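Local coordinates for SusD family protein (Bacteroides uniformis, PDB 7KV1), which probably binds beta-glucan as a SusD-like surface glycan-binding protein of a gut bacterium, at residues 405-410 and 459-464; 411-416 and 432-437. One frame throughout, in Å; residues are numbered along the deposited sequence.

Contact 1 of 2, residues 405-410 and 459-464. With NCO (cobalt hexammine(III)), chain C; EDO (1,2-ethanediol), chain D.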
loop_
_atom_site.group_PDB
_atom_site.type_symbol
_atom_site.label_atom_id
_atom_site.label_comp_id
_atom_site.label_asym_id
_atom_site.label_seq_id
_atom_site.Cartn_x
_atom_site.Cartn_y
_atom_site.Cartn_z
ATOM N N TYR A 405 6.182 0.604 3.034
ATOM C CA TYR A 405 5.342 -0.054 1.994
ATOM C C TYR A 405 5.278 -1.556 2.242
ATOM O O TYR A 405 4.155 -2.090 2.279
ATOM C CB TYR A 405 5.830 0.247 0.572
ATOM C CG TYR A 405 4.734 0.069 -0.451
ATOM C CD1 TYR A 405 4.335 -1.193 -0.888
ATOM C CD2 TYR A 405 4.045 1.167 -0.916
ATOM C CE1 TYR A 405 3.295 -1.350 -1.792
ATOM C CE2 TYR A 405 2.996 1.027 -1.812
ATOM C CZ TYR A 405 2.622 -0.230 -2.259
ATOM O OH TYR A 405 1.599 -0.302 -3.171
ATOM N N TYR A 406 6.438 -2.186 2.434
ATOM C CA TYR A 406 6.586 -3.633 2.715
ATOM C C TYR A 406 7.421 -3.794 3.976
ATOM O O TYR A 406 8.530 -3.293 3.978
ATOM C CB TYR A 406 7.255 -4.366 1.551
ATOM C CG TYR A 406 6.359 -4.505 0.353
ATOM C CD1 TYR A 406 5.068 -4.992 0.504
ATOM C CD2 TYR A 406 6.777 -4.106 -0.905
ATOM C CE1 TYR A 406 4.209 -5.076 -0.584
ATOM C CE2 TYR A 406 5.934 -4.211 -2.003
ATOM C CZ TYR A 406 4.638 -4.686 -1.840
ATOM O OH TYR A 406 3.771 -4.747 -2.892
ATOM N N ARG A 407 6.886 -4.480 4.982
ATOM C CA ARG A 407 7.604 -4.845 6.228
ATOM C C ARG A 407 7.735 -6.374 6.321
ATOM O O ARG A 407 6.851 -7.104 5.869
ATOM C CB ARG A 407 6.834 -4.339 7.453
ATOM C CG ARG A 407 6.640 -2.837 7.452
ATOM C CD ARG A 407 6.208 -2.379 8.807
ATOM N NE ARG A 407 4.807 -2.512 9.142
ATOM C CZ ARG A 407 4.297 -3.318 10.078
ATOM N NH1 ARG A 407 5.052 -4.204 10.701
ATOM N NH2 ARG A 407 3.005 -3.239 10.375
ATOM N N TYR A 408 8.755 -6.840 7.003
ATOM C CA TYR A 408 8.978 -8.286 7.227
ATOM C C TYR A 408 7.815 -8.906 8.037
ATOM O O TYR A 408 7.656 -10.131 7.913
ATOM C CB TYR A 408 10.354 -8.484 7.865
ATOM C CG TYR A 408 10.738 -9.899 8.201
ATOM C CD1 TYR A 408 11.074 -10.815 7.212
ATOM C CD2 TYR A 408 10.764 -10.326 9.514
ATOM C CE1 TYR A 408 11.446 -12.109 7.537
ATOM C CE2 TYR A 408 11.161 -11.609 9.857
ATOM C CZ TYR A 408 11.474 -12.510 8.864
ATOM O OH TYR A 408 11.848 -13.774 9.194
ATOM N N ALA A 409 7.025 -8.144 8.809
ATOM C CA ALA A 409 5.789 -8.679 9.441
ATOM C C ALA A 409 4.877 -9.259 8.348
ATOM O O ALA A 409 4.335 -10.366 8.521
ATOM C CB ALA A 409 5.072 -7.643 10.283
ATOM N N GLU A 410 4.792 -8.579 7.202
ATOM C CA GLU A 410 3.963 -9.028 6.068
ATOM C C GLU A 410 4.578 -10.263 5.387
ATOM O O GLU A 410 3.820 -11.141 4.940
ATOM C CB GLU A 410 3.708 -7.852 5.121
ATOM C CG GLU A 410 2.646 -8.167 4.119
ATOM C CD GLU A 410 2.246 -7.084 3.138
ATOM O OE1 GLU A 410 2.858 -5.988 3.121
ATOM O OE2 GLU A 410 1.234 -7.326 2.459
ATOM N N ARG A 459 -5.125 -7.641 10.078
ATOM C CA ARG A 459 -5.938 -6.455 10.412
ATOM C C ARG A 459 -5.278 -5.720 11.593
ATOM O O ARG A 459 -5.166 -4.487 11.564
ATOM C CB ARG A 459 -7.367 -6.856 10.786
ATOM C CG ARG A 459 -8.234 -5.641 11.073
ATOM C CD ARG A 459 -9.658 -5.812 11.555
ATOM N NE ARG A 459 -10.215 -4.453 11.421
ATOM C CZ ARG A 459 -11.392 -4.050 11.873
ATOM N NH1 ARG A 459 -12.179 -4.886 12.530
ATOM N NH2 ARG A 459 -11.752 -2.784 11.710
ATOM N N LEU A 460 -4.842 -6.461 12.603
ATOM C CA LEU A 460 -4.221 -5.854 13.801
ATOM C C LEU A 460 -2.874 -5.208 13.432
ATOM O O LEU A 460 -2.503 -4.144 14.022
ATOM C CB LEU A 460 -4.067 -6.908 14.897
ATOM C CG LEU A 460 -5.356 -7.541 15.422
ATOM C CD1 LEU A 460 -5.026 -8.704 16.362
ATOM C CD2 LEU A 460 -6.202 -6.523 16.166
ATOM N N GLU A 461 -2.140 -5.805 12.507
ATOM C CA GLU A 461 -0.724 -5.465 12.260
ATOM C C GLU A 461 -0.617 -4.218 11.376
ATOM O O GLU A 461 0.362 -3.487 11.551
ATOM C CB GLU A 461 -0.010 -6.667 11.654
ATOM C CG GLU A 461 1.484 -6.500 11.394
ATOM C CD GLU A 461 2.350 -6.375 12.631
ATOM O OE1 GLU A 461 1.887 -6.810 13.687
ATOM O OE2 GLU A 461 3.500 -5.837 12.520
ATOM N N PHE A 462 -1.572 -3.986 10.475
ATOM C CA PHE A 462 -1.378 -3.073 9.322
ATOM C C PHE A 462 -2.380 -1.913 9.307
ATOM O O PHE A 462 -2.584 -1.303 8.246
ATOM C CB PHE A 462 -1.397 -3.888 8.031
ATOM C CG PHE A 462 -0.260 -4.868 7.932
ATOM C CD1 PHE A 462 1.062 -4.446 7.966
ATOM C CD2 PHE A 462 -0.513 -6.217 7.789
ATOM C CE1 PHE A 462 2.095 -5.361 7.932
ATOM C CE2 PHE A 462 0.525 -7.134 7.698
ATOM C CZ PHE A 462 1.827 -6.699 7.780
ATOM N N VAL A 463 -2.973 -1.569 10.442
ATOM C CA VAL A 463 -3.926 -0.424 10.490
ATOM C C VAL A 463 -3.214 0.816 9.937
ATOM O O VAL A 463 -2.152 1.147 10.425
ATOM C CB VAL A 463 -4.525 -0.178 11.885
ATOM C CG1 VAL A 463 -5.375 1.082 11.908
ATOM C CG2 VAL A 463 -5.311 -1.375 12.372
ATOM N N GLY A 464 -3.808 1.448 8.928
ATOM C CA GLY A 464 -3.328 2.722 8.374
ATOM C C GLY A 464 -2.233 2.517 7.344
ATOM O O GLY A 464 -1.644 3.539 6.904
HETATM CO CO NCO C . 15.753 -14.598 10.689
HETATM N N1 NCO C . 17.349 -13.411 10.416
HETATM N N2 NCO C . 14.225 -15.876 10.801
HETATM N N3 NCO C . 16.481 -15.331 12.476
HETATM N N4 NCO C . 16.693 -16.023 9.704
HETATM N N5 NCO C . 14.979 -13.903 8.933
HETATM N N6 NCO C . 14.802 -13.193 11.704
HETATM C C1 EDO D . -1.470 -1.667 -5.049
HETATM O O1 EDO D . -0.736 -0.513 -5.429
HETATM C C2 EDO D . -1.261 -2.039 -3.631
HETATM O O2 EDO D . 0.097 -2.381 -3.360
#
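The guanidinium of R407 meets two residues in two different ways, a carboxylate at its edge and a ring over one face. NH1 gives a nearly straight bond to OE2 of E461, 2.9 Å and 166°, with the oxygen lying in the guanidinium plane. That oxygen uses its anti lone pair, the less common choice for a carboxylate; NH2 adds a weak bond to the same atom. Over one face sits F462, whose CE1 is 3.4 Å above the guanidinium plane, toward its rim, with the two planes tilted 51° apart. R407 gets there by bending at its third torsion (-81°). At its far end the phenyl ring puts CZ 3.5 Å from CB of E410, while CB of A409 packs against OE2 of E461. The buried charges are shared: E285 and E465 also bridge R407, and R353 and R440 bridge E461. A leucine in place of R407 would probably cost E285 and E465 a salt-bridge partner and leave E461 relying on R353 and R440. The contact joins the end of helix 451-461 to where strand 403-407, paired antiparallel with strand 286-290 and carrying a classic beta bulge, Y405 and Y406 facing W288, passes into helix 408-420.

Contact 2 of 2, residues 411-416 and 432-437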
loop_
_atom_site.group_PDB
_atom_site.type_symbol
_atom_site.label_atom_id
_atom_site.label_comp_id
_atom_site.label_asym_id
_atom_site.label_seq_id
_atom_site.Cartn_x
_atom_site.Cartn_y
_atom_site.Cartn_z
ATOM N N THR A 411 5.905 -10.361 5.311
ATOM C CA THR A 411 6.600 -11.602 4.866
ATOM C C THR A 411 6.099 -12.784 5.709
ATOM O O THR A 411 5.682 -13.804 5.122
ATOM C CB THR A 411 8.123 -11.439 4.928
ATOM O OG1 THR A 411 8.512 -10.191 4.334
ATOM C CG2 THR A 411 8.816 -12.610 4.271
ATOM N N LEU A 412 6.098 -12.652 7.040
ATOM C CA LEU A 412 5.757 -13.783 7.943
ATOM C C LEU A 412 4.280 -14.129 7.742
ATOM O O LEU A 412 3.973 -15.326 7.583
ATOM C CB LEU A 412 6.071 -13.411 9.398
ATOM C CG LEU A 412 7.557 -13.320 9.759
ATOM C CD1 LEU A 412 7.726 -12.577 11.070
ATOM C CD2 LEU A 412 8.224 -14.699 9.855
ATOM N N LEU A 413 3.399 -13.127 7.693
ATOM C CA LEU A 413 1.939 -13.362 7.573
ATOM C C LEU A 413 1.597 -13.871 6.167
ATOM O O LEU A 413 0.682 -14.720 6.060
ATOM C CB LEU A 413 1.158 -12.114 7.980
ATOM C CG LEU A 413 1.311 -11.692 9.449
ATOM C CD1 LEU A 413 0.520 -10.442 9.745
ATOM C CD2 LEU A 413 0.861 -12.774 10.417
ATOM N N ASN A 414 2.308 -13.401 5.136
ATOM C CA ASN A 414 2.172 -13.936 3.768
ATOM C C ASN A 414 2.512 -15.429 3.814
ATOM O O ASN A 414 1.752 -16.243 3.301
ATOM C CB ASN A 414 3.109 -13.242 2.770
ATOM C CG ASN A 414 2.652 -11.879 2.285
ATOM O OD1 ASN A 414 1.545 -11.444 2.585
ATOM N ND2 ASN A 414 3.524 -11.193 1.559
ATOM N N ALA A 415 3.669 -15.757 4.350
ATOM C CA ALA A 415 4.168 -17.154 4.424
ATOM C C ALA A 415 3.177 -18.025 5.212
ATOM O O ALA A 415 2.839 -19.143 4.764
ATOM C CB ALA A 415 5.511 -17.135 5.055
ATOM N N ALA A 416 2.697 -17.554 6.355
ATOM C CA ALA A 416 1.785 -18.382 7.182
ATOM C C ALA A 416 0.541 -18.699 6.360
ATOM O O ALA A 416 0.135 -19.863 6.289
ATOM C CB ALA A 416 1.466 -17.705 8.481
ATOM N N THR A 432 4.818 -21.014 13.768
ATOM C CA THR A 432 6.087 -20.323 14.129
ATOM C C THR A 432 6.050 -18.851 13.659
ATOM O O THR A 432 6.325 -17.936 14.456
ATOM C CB THR A 432 7.281 -21.044 13.520
ATOM O OG1 THR A 432 7.219 -22.385 14.003
ATOM C CG2 THR A 432 8.588 -20.368 13.887
ATOM N N TRP A 433 5.746 -18.651 12.384
ATOM C CA TRP A 433 5.752 -17.316 11.726
ATOM C C TRP A 433 4.686 -16.387 12.307
ATOM O O TRP A 433 5.052 -15.246 12.704
ATOM C CB TRP A 433 5.570 -17.499 10.225
ATOM C CG TRP A 433 6.667 -18.324 9.648
ATOM C CD1 TRP A 433 7.945 -18.396 10.093
ATOM C CD2 TRP A 433 6.594 -19.140 8.474
ATOM N NE1 TRP A 433 8.670 -19.231 9.284
ATOM C CE2 TRP A 433 7.871 -19.715 8.295
ATOM C CE3 TRP A 433 5.582 -19.447 7.561
ATOM C CZ2 TRP A 433 8.165 -20.565 7.234
ATOM C CZ3 TRP A 433 5.862 -20.300 6.516
ATOM C CH2 TRP A 433 7.137 -20.859 6.371
ATOM N N LEU A 434 3.424 -16.817 12.353
ATOM C CA LEU A 434 2.354 -15.956 12.926
ATOM C C LEU A 434 2.701 -15.620 14.382
ATOM O O LEU A 434 2.544 -14.444 14.771
ATOM C CB LEU A 434 0.982 -16.629 12.834
ATOM C CG LEU A 434 -0.166 -15.714 13.271
ATOM C CD1 LEU A 434 -1.311 -15.784 12.277
ATOM C CD2 LEU A 434 -0.648 -16.066 14.660
ATOM N N ASN A 435 3.234 -16.578 15.154
ATOM C CA ASN A 435 3.476 -16.351 16.605
ATOM C C ASN A 435 4.642 -15.371 16.809
ATOM O O ASN A 435 4.630 -14.673 17.842
ATOM C CB ASN A 435 3.652 -17.656 17.382
ATOM C CG ASN A 435 2.332 -18.346 17.637
ATOM O OD1 ASN A 435 1.286 -17.718 17.480
ATOM N ND2 ASN A 435 2.365 -19.625 18.030
ATOM N N GLU A 436 5.601 -15.304 15.886
ATOM C CA GLU A 436 6.718 -14.306 15.930
ATOM C C GLU A 436 6.129 -12.883 15.877
ATOM O O GLU A 436 6.603 -12.016 16.620
ATOM C CB GLU A 436 7.651 -14.583 14.752
ATOM C CG GLU A 436 9.061 -14.039 14.806
ATOM C CD GLU A 436 10.008 -14.796 13.863
ATOM O OE1 GLU A 436 9.845 -16.073 13.777
ATOM O OE2 GLU A 436 10.894 -14.133 13.160
ATOM N N VAL A 437 5.130 -12.669 15.020
ATOM C CA VAL A 437 4.364 -11.392 14.921
ATOM C C VAL A 437 3.570 -11.179 16.215
ATOM O O VAL A 437 3.647 -10.072 16.754
ATOM C CB VAL A 437 3.465 -11.353 13.669
ATOM C CG1 VAL A 437 2.638 -10.085 13.584
ATOM C CG2 VAL A 437 4.266 -11.517 12.382
#
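A416 N bonds to L412 O at 2.8 Å, closing the helical turn against which W433 packs from the facing helix. No hydrogen bond crosses here; the grip is apolar. W433 has its CG anti to the carbonyl carbon (chi1 -60°), which turns the indole toward A415 and A416. Its benzo side reaches A415, where CE3 stands 3.4 Å from CB, and the backbone at A416 CA meets the ring edge in its plane. At the pyrrole end CD1 of W433 is 3.7 Å from CD2 of L412. The other branch of L412 slides past V437 in the opposite direction, with CD1 3.8 Å from CG2. CG2 of V437 also lies 4.1 Å from CD2 of L413, and L413 meets CD1 of L434 by the same CD2, the two side chains crossing at a slant. The small side chains of A415 and A416 are consistent with the close approach: the segment axes pass at 8.3 Å, roughly antiparallel at 148°. I261 of helix 250-262 packs on A415 and W433. Helices 408-420 and 429-440, consecutive in the chain and folded back on each other, form an alpha-alpha hairpin, consistent with the tetratricopeptide-like architecture of the SusD family.

How the contacts relate
Helix 408-420 serves both contacts, its first turn in contact 1 and the following residues in contact 2, and the two centres lie 11 Å apart. Along the chain contact 2 is nested inside the loop that contact 1 closes. They touch directly: V437 CG1 lies 3.4 Å from E461 OE1, and F462 CE2 is 3.9 Å from L413 CD1, making one continuous interior. On another side, each contributes to the surroundings of the bound cobalt hexammine. The ammine N5 donates to Y408 OH at 3.1 Å, and the side chain of E436 comes within about 4 Å of the complex, where its negative charge would probably favour the cation.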